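Local structure of mycosin-1 (Mycobacterium smegmatis, 4KB5) at residues I338-A343 against W369-G374. The protein acts as a subtilisin-like serine protease that cleaves EspB and may regulate ESX-1 type VII secretion and virulence. Numbering follows the deposited sequence.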
ATOM      1  N   ILE A 338       0.566  -5.736  13.113  1.00 28.26           N
ATOM      2  CA  ILE A 338       1.423  -6.303  12.063  1.00 29.66           C
ATOM      3  C   ILE A 338       1.916  -7.715  12.435  1.00 31.49           C
ATOM      4  O   ILE A 338       1.931  -8.611  11.582  1.00 29.72           O
ATOM      5  CB  ILE A 338       2.630  -5.389  11.757  1.00 30.26           C
ATOM      6  CG1 ILE A 338       2.175  -4.114  11.022  1.00 29.72           C
ATOM      7  CG2 ILE A 338       3.679  -6.108  10.913  1.00 31.25           C
ATOM      8  CD1 ILE A 338       3.230  -3.021  11.020  1.00 31.84           C
ATOM      9  N   ASN A 339       2.303  -7.910  13.699  1.00 31.25           N
ATOM     10  CA  ASN A 339       2.800  -9.218  14.148  1.00 32.29           C
ATOM     11  C   ASN A 339       1.734 -10.302  13.994  1.00 31.95           C
ATOM     12  O   ASN A 339       2.008 -11.391  13.503  1.00 34.15           O
ATOM     13  CB  ASN A 339       3.271  -9.173  15.612  1.00 31.63           C
ATOM     14  CG  ASN A 339       3.692 -10.552  16.125  1.00 32.81           C
ATOM     15  OD1 ASN A 339       3.024 -11.149  16.972  1.00 34.36           O
ATOM     16  ND2 ASN A 339       4.767 -11.069  15.578  1.00 30.15           N
ATOM     17  N   ARG A 340       0.525  -9.980  14.430  1.00 32.08           N
ATOM     18  CA  ARG A 340      -0.628 -10.850  14.307  1.00 33.12           C
ATOM     19  C   ARG A 340      -0.946 -11.237  12.840  1.00 33.74           C
ATOM     20  O   ARG A 340      -1.241 -12.402  12.540  1.00 34.19           O
ATOM     21  CB  ARG A 340      -1.809 -10.184  14.997  1.00 32.76           C
ATOM     22  CG  ARG A 340      -3.141 -10.871  14.802  1.00 35.72           C
ATOM     23  CD  ARG A 340      -4.163 -10.363  15.803  1.00 36.87           C
ATOM     24  NE  ARG A 340      -3.961 -10.974  17.101  1.00 40.58           N
ATOM     25  CZ  ARG A 340      -4.396 -12.184  17.459  1.00 39.83           C
ATOM     26  NH1 ARG A 340      -4.128 -12.626  18.675  1.00 38.45           N
ATOM     27  NH2 ARG A 340      -5.090 -12.954  16.623  1.00 38.84           N
ATOM     28  N   ILE A 341      -0.853 -10.272  11.936  1.00 30.38           N
ATOM     29  CA  ILE A 341      -1.074 -10.518  10.515  1.00 29.20           C
ATOM     30  C   ILE A 341       0.021 -11.400   9.894  1.00 30.07           C
ATOM     31  O   ILE A 341      -0.280 -12.333   9.142  1.00 30.48           O
ATOM     32  CB  ILE A 341      -1.242  -9.181   9.745  1.00 29.66           C
ATOM     33  CG1 ILE A 341      -2.554  -8.504  10.164  1.00 28.61           C
ATOM     34  CG2 ILE A 341      -1.182  -9.393   8.232  1.00 28.08           C
ATOM     35  CD1 ILE A 341      -2.791  -7.132   9.550  1.00 30.63           C
ATOM     36  N   THR A 342       1.285 -11.124  10.210  1.00 28.36           N
ATOM     37  CA  THR A 342       2.380 -11.896   9.633  1.00 28.83           C
ATOM     38  C   THR A 342       2.533 -13.296  10.268  1.00 30.37           C
ATOM     39  O   THR A 342       2.917 -14.232   9.586  1.00 31.70           O
ATOM     40  CB  THR A 342       3.715 -11.135   9.710  1.00 29.68           C
ATOM     41  OG1 THR A 342       4.016 -10.853  11.084  1.00 29.09           O
ATOM     42  CG2 THR A 342       3.613  -9.805   8.912  1.00 30.66           C
ATOM     43  N   ALA A 343       2.219 -13.419  11.555  1.00 29.30           N
ATOM     44  CA  ALA A 343       2.351 -14.674  12.294  1.00 32.29           C
ATOM     45  C   ALA A 343       1.322 -15.701  11.868  1.00 33.35           C
ATOM     46  O   ALA A 343       1.595 -16.902  11.932  1.00 34.07           O
ATOM     47  CB  ALA A 343       2.232 -14.434  13.795  1.00 31.02           C
ATOM     48  N   TRP A 369      -6.842 -16.693  16.076  1.00 39.27           N
ATOM     49  CA  TRP A 369      -5.728 -17.378  16.771  1.00 40.51           C
ATOM     50  C   TRP A 369      -5.315 -16.661  18.023  1.00 43.17           C
ATOM     51  O   TRP A 369      -5.333 -15.417  18.086  1.00 40.42           O
ATOM     52  CB  TRP A 369      -4.498 -17.543  15.881  1.00 41.13           C
ATOM     53  CG  TRP A 369      -4.581 -18.613  14.815  1.00 45.59           C
ATOM     54  CD1 TRP A 369      -5.724 -19.182  14.260  1.00 44.50           C
ATOM     55  CD2 TRP A 369      -3.458 -19.247  14.094  1.00 47.22           C
ATOM     56  NE1 TRP A 369      -5.398 -20.107  13.306  1.00 45.82           N
ATOM     57  CE2 TRP A 369      -4.060 -20.192  13.149  1.00 48.19           C
ATOM     58  CE3 TRP A 369      -2.069 -19.140  14.149  1.00 50.59           C
ATOM     59  CZ2 TRP A 369      -3.289 -20.983  12.304  1.00 51.52           C
ATOM     60  CZ3 TRP A 369      -1.301 -19.943  13.287  1.00 52.58           C
ATOM     61  CH2 TRP A 369      -1.900 -20.841  12.387  1.00 53.60           C
ATOM     62  N   GLU A 370      -4.934 -17.443  19.033  1.00 41.91           N
ATOM     63  CA  GLU A 370      -4.363 -16.895  20.253  1.00 43.58           C
ATOM     64  C   GLU A 370      -2.852 -17.049  20.171  1.00 45.00           C
ATOM     65  O   GLU A 370      -2.325 -18.168  20.057  1.00 42.85           O
ATOM     66  CB  GLU A 370      -4.921 -17.600  21.486  1.00 47.82           C
ATOM     67  CG  GLU A 370      -5.071 -16.699  22.701  0.88 50.76           C
ATOM     68  CD  GLU A 370      -5.023 -17.466  24.009  0.08 52.55           C
ATOM     69  OE1 GLU A 370      -4.462 -16.930  24.983  0.79 56.60           O
ATOM     70  OE2 GLU A 370      -5.533 -18.604  24.066  0.99 53.86           O
ATOM     71  N   ILE A 371      -2.157 -15.915  20.186  1.00 44.84           N
ATOM     72  CA  ILE A 371      -0.701 -15.898  20.066  1.00 44.13           C
ATOM     73  C   ILE A 371      -0.108 -14.876  21.045  1.00 45.36           C
ATOM     74  O   ILE A 371      -0.824 -13.993  21.516  1.00 43.00           O
ATOM     75  CB  ILE A 371      -0.237 -15.560  18.622  1.00 44.55           C
ATOM     76  CG1 ILE A 371      -0.703 -14.148  18.221  1.00 42.57           C
ATOM     77  CG2 ILE A 371      -0.661 -16.648  17.629  1.00 44.14           C
ATOM     78  CD1 ILE A 371      -0.262 -13.692  16.843  1.00 44.15           C
ATOM     79  N   PRO A 372       1.201 -14.997  21.351  1.00 46.81           N
ATOM     80  CA  PRO A 372       1.870 -13.938  22.124  1.00 47.43           C
ATOM     81  C   PRO A 372       1.838 -12.587  21.375  1.00 45.40           C
ATOM     82  O   PRO A 372       2.172 -12.534  20.191  1.00 46.39           O
ATOM     83  CB  PRO A 372       3.318 -14.455  22.282  1.00 48.24           C
ATOM     84  CG  PRO A 372       3.460 -15.628  21.357  1.00 49.42           C
ATOM     85  CD  PRO A 372       2.079 -16.165  21.111  1.00 49.20           C
ATOM     86  N   ASP A 373       1.408 -11.526  22.053  1.00 43.40           N
ATOM     87  CA  ASP A 373       1.334 -10.180  21.446  1.00 45.63           C
ATOM     88  C   ASP A 373       2.679  -9.662  20.923  1.00 44.37           C
ATOM     89  O   ASP A 373       2.745  -9.053  19.856  1.00 41.22           O
ATOM     90  CB  ASP A 373       0.757  -9.174  22.438  1.00 45.78           C
ATOM     91  CG  ASP A 373      -0.719  -9.392  22.697  1.00 49.37           C
ATOM     92  OD1 ASP A 373      -1.250  -8.784  23.648  1.00 49.65           O
ATOM     93  OD2 ASP A 373      -1.357 -10.167  21.945  1.00 50.57           O
ATOM     94  N   GLY A 374       3.746  -9.912  21.680  1.00 41.58           N
ATOM     95  CA  GLY A 374       5.068  -9.431  21.311  1.00 38.33           C
ATOM     96  C   GLY A 374       5.261  -7.980  21.715  1.00 34.45           C
ATOM     97  O   GLY A 374       4.405  -7.404  22.371  1.00 34.75           O
TER
HETATM   98  O   HOH W   1       3.402 -13.690  18.351  1.00 39.49           O
HETATM   99  O   HOH W   2      -1.648 -10.621  18.976  1.00 40.84           O
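R340, on helix 334-343 of the subtilisin-like catalytic domain, reaches out to the backbone of W369 and so ties the loop that follows helix 363-368 to the surface of the fold. The grip is bifurcated: NH1 and NH2 of R340 both donate to the single carbonyl oxygen of W369. The bond from R340 NH2 to W369 O measures 2.9 Å, with an N-H...O angle of 152°. That from R340 NH1 to W369 O is longer, 3.1 Å, and more bent. The oxygen lies at the end of the guanidinium, close to its plane, so the two bonds together limit how the group can turn. I371 approaches differently, over one face of the same guanidinium, with its CG1 3.8 Å from R340 NH1. With chi1 at 62°, CG1 of I371 sits between its own backbone N and carbonyl carbon, and from there CD1 extends back to the helix, where it packs 4.0 Å from A343 CB.

At the inner end of the guanidinium, R340 NE donates to a water that in turn donates to D373 OD2; the water links the arginine to a carboxylate of opposite charge, which may add a weak attraction. A bend at chi3 (-79°) turns the otherwise extended R340 chain toward the loop. The arginine is buried; A366 O, in the last turn of helix 363-368, takes a further bond from NH2, and F329 makes a cation-pi contact with the group. On the inner side of the helix, I341 packs against L321 and A322 of helix 311-328, which carries S312, the probable nucleophile of the charge relay, in its first turn, though this contact itself lies away from the active site. At the outer edge a second water, whose approach to P372 O is doubtfully short, donates a hydrogen bond to N339 OD1, 2.9 Å away.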